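Local coordinates for DUF4785 domain-containing protein (Legionella pneumophila subsp. pneumophila, PDB 4KH9) that is of unknown function but binds calcium and is built from three domains rich in beta strands, two of them assigned to the E-set clan, at residues Val62-Leu67 with Phe136-Lys141; Asn195-Arg200 with Leu240-Gln245; Ala268-Val273 with Phe283-Asp288. All blocks are in the same frame, centred on the assembly; numbering follows the deposited sequence. Where two conformers were deposited one is given.

Contact 1. Residues Val62-Leu67 with Phe136-Lys141; sequences VIISTL and FILKSK
I64 packs hard against L138 on the buried side of this strand pair. Its CD1 reaches L138 CB at 3.5 Å, closer than two carbons usually come, and stands 4.0 Å from L138 CD2. The reach comes from an extended chain: CG1 sits beside the backbone N of I64 (chi1 -62°) and chi2 then carries CD1 straight on toward the leucine. I64 CB also rests on F136 CB, 4.1 Å away. The phenyl ring turns an edge to this strand, with I64 O in the ring plane, while T66 OG1 comes to the same edge, 3.6 Å from F136 CE1. The hydroxyl is held by a hydrogen bond with the backbone N of G134. V62 belongs to this face too and meets Q57; L86 and L58 touch L138, and I88 touches F136.

The pairing is antiparallel and joins edge strand 62-65 to strand 135-140 in a four-stranded sheet of the N-terminal domain. V62 with L138 and I64 with F136 are the hydrogen-bonded pairs, each exchanging two backbone bonds. The axes of the two short strands run at 142°, a marked twist.

Turned over, the sheet is far looser. I63 and I137 form the non-hydrogen-bonded pair between the two others, yet their side chains do not pack on each other. I137 CG2 gets no nearer than 4.0 Å to V62 O, and I63 CG2 stays 4.2 Å from F136 O. I63 is exposed to solvent, I137 partly so, its side chain also touching K89 of strand 86-89.

Contact 2. Residues Asn195-Arg200 with Leu240-Gln245; sequences NDVDAR and LETDVQ
R200 and E241 make the one salt bridge between these strands. The two side chains run alongside each other, and both R200 NE and R200 NH2 converge on E241 OE1, at 2.9 and 3.0 Å. The oxygen lies at the guanidinium edge, close to its plane; NH2 meets it on the syn lone pair, whereas NE comes from the anti side, tilted out of the carboxylate plane. With chi1 at 63°, R200 CG sits between its backbone N and carbonyl carbon, and an extended chain carries the guanidinium alongside E241, its NE/NH2 edge turned to OE1.

Among the backbone bonds, D198 with D243 and R200 with E241 each exchange two. In the conformer given, T242 OG1 also reaches D198 O (2.9 Å), a bond that the second conformer of T242 leaves in doubt.

Apolar packing occupies the face of V197, A199, T242 and V244. V197 CG1 lies beside V244 CG2 at 3.8 Å, and A199 CB meets T242 CB at 3.9 Å. I183 of strand 178-186 and L164 of strand 163-168 pack onto this face.

Acidic groups crowd the other face. D198 OD2 and D243 OD2 stand 5.1 Å apart, a proximity probably eased by the salt bridge from D243 OD1 to R254 NE. D196 and D198 belong to a calcium-binding site, and a calcium ion lies about 3 Å from the side chain of D196. Alternate residues of one antiparallel strand thus put aspartates on the metal side and apolar groups on the core side, in a central domain of the E-set clan.

Contact 3. Residues Ala268-Val273 with Phe283-Asp288; sequences ASLMNV and FVVTVD
A268-V273 and F283-D288 are the two arms of an antiparallel beta hairpin, strands 268-278 and 281-289, with a beta bulge, in the middle of a four-stranded sheet of the C-terminal domain. S269 and D288 exchange two backbone bonds, and L270 sits opposite V287. One residue too many follows: M271 and N272 both face T286, M271 N bonding to T286 O at 2.9 Å and T286 N to N272 O; beyond the bulge V273 pairs with V285, the register displaced by one. The bulge leaves N272 N buried and without a partner in the model.

On the core face L270 CD2 touches two valines, 3.7 Å from V287 CG2 and 3.8 Å from V285 CG1. V273 CG2 lies beside V285 CG2, also at 3.8 Å. Strands 293-302 and 345-353 pack here through L297, L349 and L351.

Across the sheet, CG beside the backbone N and an extended chi2 put SE of selenomethionine M271 3.9 Å from both T286 CG2 and D288 CB. S269 OG bonds with Q7 O, and N272 OD1 with T3 OG1. Aliphatic packing on one face and polar contacts on the other are consistent with one layer of a beta sandwich, strand 2-3 joining beside 268-278.

The contacts follow one another along the chain, one in each family domain, and each is an antiparallel strand pair in a different sheet. Contacts 1 and 2 are neighbours: their centres are about 21 Å apart and their nearest atoms about 6 Å, without touching. Strand 251-264 links them, since it pairs with strand 238-248 of contact 2 while S65 and L67 of contact 1 pack on its side chains. The calcium ion near D196 lies about 12 Å from the side chain of I63, close to this junction. Contact 3 is remote, its centre about 42 Å from that of contact 2 and about 59 Å from that of contact 1, giving an elongated molecule.

Contact 1. Residues Val62-Leu67 with Phe136-Lys141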
loop_
_atom_site.group_PDB
_atom_site.type_symbol
_atom_site.label_atom_id
_atom_site.label_comp_id
_atom_site.label_asym_id
_atom_site.label_seq_id
_atom_site.Cartn_x
_atom_site.Cartn_y
_atom_site.Cartn_z
ATOM N N VAL A 62 -24.511 -12.055 -12.069
ATOM C CA VAL A 62 -23.796 -11.064 -11.265
ATOM C C VAL A 62 -24.037 -9.667 -11.850
ATOM O O VAL A 62 -23.885 -9.470 -13.056
ATOM C CB VAL A 62 -22.275 -11.453 -11.235
ATOM C CG1 VAL A 62 -21.389 -10.295 -10.804
ATOM C CG2 VAL A 62 -22.061 -12.664 -10.317
ATOM N N ILE A 63 -24.341 -8.688 -10.986
ATOM C CA ILE A 63 -24.571 -7.323 -11.424
ATOM C C ILE A 63 -23.253 -6.631 -11.710
ATOM O O ILE A 63 -22.388 -6.568 -10.838
ATOM C CB ILE A 63 -25.410 -6.522 -10.384
ATOM C CG1 ILE A 63 -26.861 -7.083 -10.308
ATOM C CG2 ILE A 63 -25.388 -4.981 -10.690
ATOM C CD1 ILE A 63 -27.608 -6.768 -9.030
ATOM N N ILE A 64 -23.123 -6.092 -12.941
ATOM C CA ILE A 64 -22.022 -5.238 -13.358
ATOM C C ILE A 64 -22.651 -3.848 -13.458
ATOM O O ILE A 64 -23.495 -3.644 -14.330
ATOM C CB ILE A 64 -21.323 -5.718 -14.660
ATOM C CG1 ILE A 64 -20.687 -7.118 -14.474
ATOM C CG2 ILE A 64 -20.291 -4.669 -15.141
ATOM C CD1 ILE A 64 -20.105 -7.718 -15.751
ATOM N N SER A 65 -22.312 -2.930 -12.533
ATOM C CA SER A 65 -22.920 -1.602 -12.496
ATOM C C SER A 65 -21.953 -0.548 -13.027
ATOM O O SER A 65 -20.799 -0.483 -12.612
ATOM C CB SER A 65 -23.359 -1.259 -11.069
ATOM O OG SER A 65 -22.248 -1.234 -10.190
ATOM N N THR A 66 -22.410 0.213 -14.016
ATOM C CA THR A 66 -21.622 1.250 -14.635
ATOM C C THR A 66 -22.415 2.547 -14.586
ATOM O O THR A 66 -23.639 2.516 -14.589
ATOM C CB THR A 66 -21.199 0.844 -16.079
ATOM O OG1 THR A 66 -22.341 0.857 -16.920
ATOM C CG2 THR A 66 -20.482 -0.525 -16.143
ATOM N N LEU A 67 -21.716 3.681 -14.571
ATOM C CA LEU A 67 -22.318 5.011 -14.519
ATOM C C LEU A 67 -22.044 5.810 -15.806
ATOM O O LEU A 67 -22.643 6.883 -16.025
ATOM C CB LEU A 67 -21.778 5.782 -13.299
ATOM C CG LEU A 67 -22.058 5.138 -11.929
ATOM C CD1 LEU A 67 -21.354 5.902 -10.818
ATOM C CD2 LEU A 67 -23.590 5.003 -11.673
ATOM N N PHE A 136 -25.821 -4.094 -15.808
ATOM C CA PHE A 136 -25.535 -5.209 -16.692
ATOM C C PHE A 136 -25.537 -6.446 -15.807
ATOM O O PHE A 136 -25.245 -6.340 -14.615
ATOM C CB PHE A 136 -24.210 -5.031 -17.446
ATOM C CG PHE A 136 -24.120 -3.929 -18.471
ATOM C CD1 PHE A 136 -23.962 -2.605 -18.079
ATOM C CD2 PHE A 136 -24.135 -4.220 -19.830
ATOM C CE1 PHE A 136 -23.858 -1.583 -19.031
ATOM C CE2 PHE A 136 -24.023 -3.200 -20.783
ATOM C CZ PHE A 136 -23.865 -1.886 -20.381
ATOM N N ILE A 137 -25.912 -7.586 -16.360
ATOM C CA ILE A 137 -25.916 -8.837 -15.624
ATOM C C ILE A 137 -24.996 -9.815 -16.368
ATOM O O ILE A 137 -25.229 -10.129 -17.529
ATOM C CB ILE A 137 -27.349 -9.410 -15.407
ATOM C CG1 ILE A 137 -28.238 -8.384 -14.652
ATOM C CG2 ILE A 137 -27.288 -10.798 -14.664
ATOM C CD1 ILE A 137 -29.689 -8.825 -14.370
ATOM N N LEU A 138 -23.922 -10.239 -15.703
ATOM C CA LEU A 138 -22.983 -11.213 -16.232
ATOM C C LEU A 138 -23.436 -12.571 -15.771
ATOM O O LEU A 138 -23.716 -12.747 -14.586
ATOM C CB LEU A 138 -21.558 -10.900 -15.765
ATOM C CG LEU A 138 -20.422 -11.794 -16.329
ATOM C CD1 LEU A 138 -20.224 -11.600 -17.867
ATOM C CD2 LEU A 138 -19.121 -11.553 -15.549
ATOM N N LYS A 139 -23.539 -13.513 -16.686
ATOM C CA LYS A 139 -24.042 -14.837 -16.351
ATOM C C LYS A 139 -23.245 -15.908 -17.091
ATOM O O LYS A 139 -22.735 -15.697 -18.198
ATOM C CB LYS A 139 -25.548 -14.919 -16.733
ATOM C CG LYS A 139 -26.316 -16.149 -16.229
ATOM C CD LYS A 139 -27.629 -16.343 -16.990
ATOM C CE LYS A 139 -28.849 -15.821 -16.269
ATOM N NZ LYS A 139 -29.275 -16.727 -15.166
ATOM N N SER A 140 -23.161 -17.059 -16.464
ATOM C CA SER A 140 -22.550 -18.243 -17.035
ATOM C C SER A 140 -23.564 -18.911 -17.952
ATOM O O SER A 140 -24.753 -18.914 -17.647
ATOM C CB SER A 140 -22.138 -19.179 -15.906
ATOM O OG SER A 140 -21.268 -20.157 -16.424
ATOM N N LYS A 141 -23.117 -19.482 -19.062
ATOM C CA LYS A 141 -24.005 -20.178 -19.999
ATOM C C LYS A 141 -24.379 -21.559 -19.387
ATOM O O LYS A 141 -25.520 -22.016 -19.501
ATOM C CB LYS A 141 -23.300 -20.293 -21.363
ATOM C CG LYS A 141 -24.199 -20.688 -22.521
ATOM C CD LYS A 141 -23.465 -20.621 -23.874
ATOM C CE LYS A 141 -23.060 -19.218 -24.295
ATOM N NZ LYS A 141 -22.345 -19.183 -25.599
#

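Contact 2. Residues Asn195-Arg200 with Leu240-Gln245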
loop_
_atom_site.group_PDB
_atom_site.type_symbol
_atom_site.label_atom_id
_atom_site.label_comp_id
_atom_site.label_asym_id
_atom_site.label_seq_id
_atom_site.Cartn_x
_atom_site.Cartn_y
_atom_site.Cartn_z
ATOM N N ASN A 195 -24.085 4.657 3.301
ATOM C CA ASN A 195 -24.282 3.879 4.512
ATOM C C ASN A 195 -23.628 2.492 4.367
ATOM O O ASN A 195 -23.247 1.905 5.380
ATOM C CB ASN A 195 -25.768 3.748 4.854
ATOM C CG ASN A 195 -26.427 5.027 5.323
ATOM O OD1 ASN A 195 -26.044 5.616 6.340
ATOM N ND2 ASN A 195 -27.460 5.469 4.611
ATOM N N ASP A 196 -23.493 1.967 3.126
ATOM C CA ASP A 196 -22.893 0.657 2.939
ATOM C C ASP A 196 -21.403 0.833 2.596
ATOM O O ASP A 196 -21.032 1.120 1.443
ATOM C CB ASP A 196 -23.665 -0.155 1.868
ATOM C CG ASP A 196 -23.285 -1.628 1.738
ATOM O OD1 ASP A 196 -22.430 -2.096 2.518
ATOM O OD2 ASP A 196 -23.834 -2.307 0.840
ATOM N N VAL A 197 -20.563 0.750 3.642
ATOM C CA VAL A 197 -19.092 0.886 3.569
ATOM C C VAL A 197 -18.441 -0.242 4.338
ATOM O O VAL A 197 -18.803 -0.493 5.485
ATOM C CB VAL A 197 -18.560 2.249 4.111
ATOM C CG1 VAL A 197 -17.040 2.388 3.939
ATOM C CG2 VAL A 197 -19.270 3.438 3.519
ATOM N N ASP A 198 -17.427 -0.867 3.753
ATOM C CA ASP A 198 -16.630 -1.913 4.421
ATOM C C ASP A 198 -15.164 -1.561 4.217
ATOM O O ASP A 198 -14.819 -1.102 3.125
ATOM C CB ASP A 198 -16.955 -3.311 3.836
ATOM C CG ASP A 198 -18.430 -3.674 3.780
ATOM O OD1 ASP A 198 -19.078 -3.713 4.853
ATOM O OD2 ASP A 198 -18.942 -3.925 2.656
ATOM N N ALA A 199 -14.314 -1.718 5.235
ATOM C CA ALA A 199 -12.883 -1.403 5.082
ATOM C C ALA A 199 -12.050 -2.271 6.019
ATOM O O ALA A 199 -12.488 -2.610 7.121
ATOM C CB ALA A 199 -12.626 0.084 5.345
ATOM N N ARG A 200 -10.860 -2.662 5.564
ATOM C CA ARG A 200 -9.968 -3.495 6.355
ATOM C C ARG A 200 -8.551 -3.249 5.948
ATOM O O ARG A 200 -8.293 -2.659 4.915
ATOM C CB ARG A 200 -10.326 -4.995 6.184
ATOM C CG ARG A 200 -10.134 -5.481 4.722
ATOM C CD ARG A 200 -10.452 -6.952 4.607
ATOM N NE ARG A 200 -10.112 -7.483 3.285
ATOM C CZ ARG A 200 -10.167 -8.774 2.967
ATOM N NH1 ARG A 200 -10.550 -9.671 3.869
ATOM N NH2 ARG A 200 -9.838 -9.178 1.746
ATOM N N LEU A 240 -4.776 -0.844 2.781
ATOM C CA LEU A 240 -6.115 -0.464 3.152
ATOM C C LEU A 240 -7.002 -0.877 1.985
ATOM O O LEU A 240 -6.712 -0.492 0.850
ATOM C CB LEU A 240 -6.229 1.040 3.463
ATOM C CG LEU A 240 -7.669 1.597 3.507
ATOM C CD1 LEU A 240 -8.456 0.994 4.696
ATOM C CD2 LEU A 240 -7.683 3.125 3.539
ATOM N N GLU A 241 -8.027 -1.710 2.244
ATOM C CA GLU A 241 -8.993 -2.140 1.216
ATOM C C GLU A 241 -10.366 -1.675 1.619
ATOM O O GLU A 241 -10.787 -1.929 2.751
ATOM C CB GLU A 241 -9.024 -3.686 1.043
ATOM C CG GLU A 241 -7.743 -4.371 0.609
ATOM C CD GLU A 241 -7.967 -5.836 0.268
ATOM O OE1 GLU A 241 -8.897 -6.461 0.834
ATOM O OE2 GLU A 241 -7.180 -6.370 -0.547
ATOM N N THR A 242 -11.049 -0.988 0.750
ATOM C CA THR A 242 -12.389 -0.537 1.087
ATOM C C THR A 242 -13.331 -0.774 -0.091
ATOM O O THR A 242 -12.918 -0.735 -1.263
ATOM C CB THR A 242 -12.408 0.927 1.570
ATOM O OG1 THR A 242 -13.758 1.322 1.824
ATOM C CG2 THR A 242 -11.781 1.876 0.597
ATOM N N ASP A 243 -14.611 -0.979 0.250
ATOM C CA ASP A 243 -15.709 -1.229 -0.673
ATOM C C ASP A 243 -16.886 -0.397 -0.241
ATOM O O ASP A 243 -17.259 -0.396 0.935
ATOM C CB ASP A 243 -16.061 -2.738 -0.721
ATOM C CG ASP A 243 -16.729 -3.228 -2.000
ATOM O OD1 ASP A 243 -16.949 -2.394 -2.934
ATOM O OD2 ASP A 243 -17.029 -4.440 -2.082
ATOM N N VAL A 244 -17.421 0.385 -1.175
ATOM C CA VAL A 244 -18.534 1.275 -0.902
ATOM C C VAL A 244 -19.684 1.009 -1.927
ATOM O O VAL A 244 -19.436 0.881 -3.143
ATOM C CB VAL A 244 -18.017 2.732 -0.969
ATOM C CG1 VAL A 244 -19.145 3.747 -0.939
ATOM C CG2 VAL A 244 -17.005 3.016 0.153
ATOM N N GLN A 245 -20.925 0.986 -1.435
ATOM C CA GLN A 245 -22.073 0.907 -2.325
ATOM C C GLN A 245 -23.184 1.858 -1.857
ATOM O O GLN A 245 -23.469 1.929 -0.674
ATOM C CB GLN A 245 -22.626 -0.512 -2.483
ATOM C CG GLN A 245 -23.669 -0.554 -3.603
ATOM C CD GLN A 245 -24.083 -1.912 -4.042
ATOM O OE1 GLN A 245 -23.286 -2.704 -4.528
ATOM N NE2 GLN A 245 -25.370 -2.152 -4.022
#

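Contact 3. Residues Ala268-Val273 with Phe283-Asp288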
loop_
_atom_site.group_PDB
_atom_site.type_symbol
_atom_site.label_atom_id
_atom_site.label_comp_id
_atom_site.label_asym_id
_atom_site.label_seq_id
_atom_site.Cartn_x
_atom_site.Cartn_y
_atom_site.Cartn_z
ATOM N N ALA A 268 14.595 -2.358 17.566
ATOM C CA ALA A 268 15.736 -1.664 18.167
ATOM C C ALA A 268 15.480 -0.168 18.196
ATOM O O ALA A 268 14.731 0.353 17.356
ATOM C CB ALA A 268 17.021 -1.971 17.404
ATOM N N SER A 269 16.065 0.517 19.188
ATOM C CA SER A 269 15.899 1.951 19.341
ATOM C C SER A 269 17.203 2.646 19.676
ATOM O O SER A 269 18.046 2.073 20.353
ATOM C CB SER A 269 14.881 2.250 20.441
ATOM O OG SER A 269 13.594 1.777 20.080
ATOM N N LEU A 270 17.360 3.877 19.190
ATOM C CA LEU A 270 18.490 4.760 19.512
ATOM C C LEU A 270 18.151 5.509 20.804
ATOM O O LEU A 270 17.006 5.961 20.962
ATOM C CB LEU A 270 18.796 5.738 18.370
ATOM C CG LEU A 270 19.068 5.156 16.983
ATOM C CD1 LEU A 270 19.215 6.268 15.970
ATOM C CD2 LEU A 270 20.306 4.257 16.976
HETATM N N MSE A 271 19.124 5.655 21.723
HETATM C CA MSE A 271 18.852 6.307 23.012
HETATM C C MSE A 271 19.641 7.607 23.240
HETATM O O MSE A 271 19.047 8.615 23.613
HETATM C CB MSE A 271 19.154 5.338 24.160
HETATM C CG MSE A 271 18.282 4.089 24.139
HETATM SE SE MSE A 271 18.886 2.755 25.412
HETATM C CE MSE A 271 18.536 3.767 27.118
ATOM N N ASN A 272 20.960 7.579 23.079
ATOM C CA ASN A 272 21.823 8.738 23.341
ATOM C C ASN A 272 22.844 8.895 22.242
ATOM O O ASN A 272 23.387 7.891 21.806
ATOM C CB ASN A 272 22.563 8.577 24.693
ATOM C CG ASN A 272 21.689 8.448 25.916
ATOM O OD1 ASN A 272 21.358 9.445 26.585
ATOM N ND2 ASN A 272 21.368 7.209 26.288
ATOM N N VAL A 273 23.136 10.131 21.815
ATOM C CA VAL A 273 24.143 10.374 20.785
ATOM C C VAL A 273 25.120 11.424 21.335
ATOM O O VAL A 273 24.712 12.401 21.967
ATOM C CB VAL A 273 23.556 10.730 19.385
ATOM C CG1 VAL A 273 22.584 11.902 19.434
ATOM C CG2 VAL A 273 24.647 10.959 18.346
ATOM N N PHE A 283 31.060 9.973 15.983
ATOM C CA PHE A 283 29.941 9.983 16.916
ATOM C C PHE A 283 29.675 8.592 17.406
ATOM O O PHE A 283 29.993 7.629 16.710
ATOM C CB PHE A 283 28.672 10.565 16.262
ATOM C CG PHE A 283 28.836 11.956 15.714
ATOM C CD1 PHE A 283 29.329 12.162 14.426
ATOM C CD2 PHE A 283 28.544 13.068 16.497
ATOM C CE1 PHE A 283 29.548 13.449 13.945
ATOM C CE2 PHE A 283 28.749 14.359 16.005
ATOM C CZ PHE A 283 29.250 14.537 14.732
ATOM N N VAL A 284 29.103 8.484 18.607
ATOM C CA VAL A 284 28.729 7.212 19.219
ATOM C C VAL A 284 27.254 7.289 19.636
ATOM O O VAL A 284 26.823 8.281 20.220
ATOM C CB VAL A 284 29.643 6.743 20.388
ATOM C CG1 VAL A 284 30.978 6.211 19.877
ATOM C CG2 VAL A 284 29.853 7.823 21.443
ATOM N N VAL A 285 26.485 6.258 19.313
ATOM C CA VAL A 285 25.056 6.205 19.647
ATOM C C VAL A 285 24.784 4.935 20.424
ATOM O O VAL A 285 25.202 3.859 19.986
ATOM C CB VAL A 285 24.120 6.292 18.400
ATOM C CG1 VAL A 285 22.670 6.606 18.801
ATOM C CG2 VAL A 285 24.604 7.317 17.399
ATOM N N THR A 286 24.017 5.036 21.525
ATOM C CA THR A 286 23.589 3.862 22.290
ATOM C C THR A 286 22.339 3.288 21.583
ATOM O O THR A 286 21.483 4.045 21.108
ATOM C CB THR A 286 23.357 4.230 23.771
ATOM O OG1 THR A 286 24.605 4.573 24.369
ATOM C CG2 THR A 286 22.711 3.114 24.568
ATOM N N VAL A 287 22.255 1.956 21.493
ATOM C CA VAL A 287 21.159 1.241 20.836
ATOM C C VAL A 287 20.648 0.132 21.768
ATOM O O VAL A 287 21.443 -0.626 22.304
ATOM C CB VAL A 287 21.595 0.650 19.449
ATOM C CG1 VAL A 287 20.413 0.085 18.670
ATOM C CG2 VAL A 287 22.364 1.654 18.595
ATOM N N ASP A 288 19.334 0.040 21.942
ATOM C CA ASP A 288 18.673 -1.023 22.693
ATOM C C ASP A 288 18.067 -1.992 21.649
ATOM O O ASP A 288 17.292 -1.560 20.813
ATOM C CB ASP A 288 17.622 -0.455 23.674
ATOM C CG ASP A 288 17.005 -1.497 24.603
ATOM O OD1 ASP A 288 17.710 -2.474 24.960
ATOM O OD2 ASP A 288 15.839 -1.311 25.010
#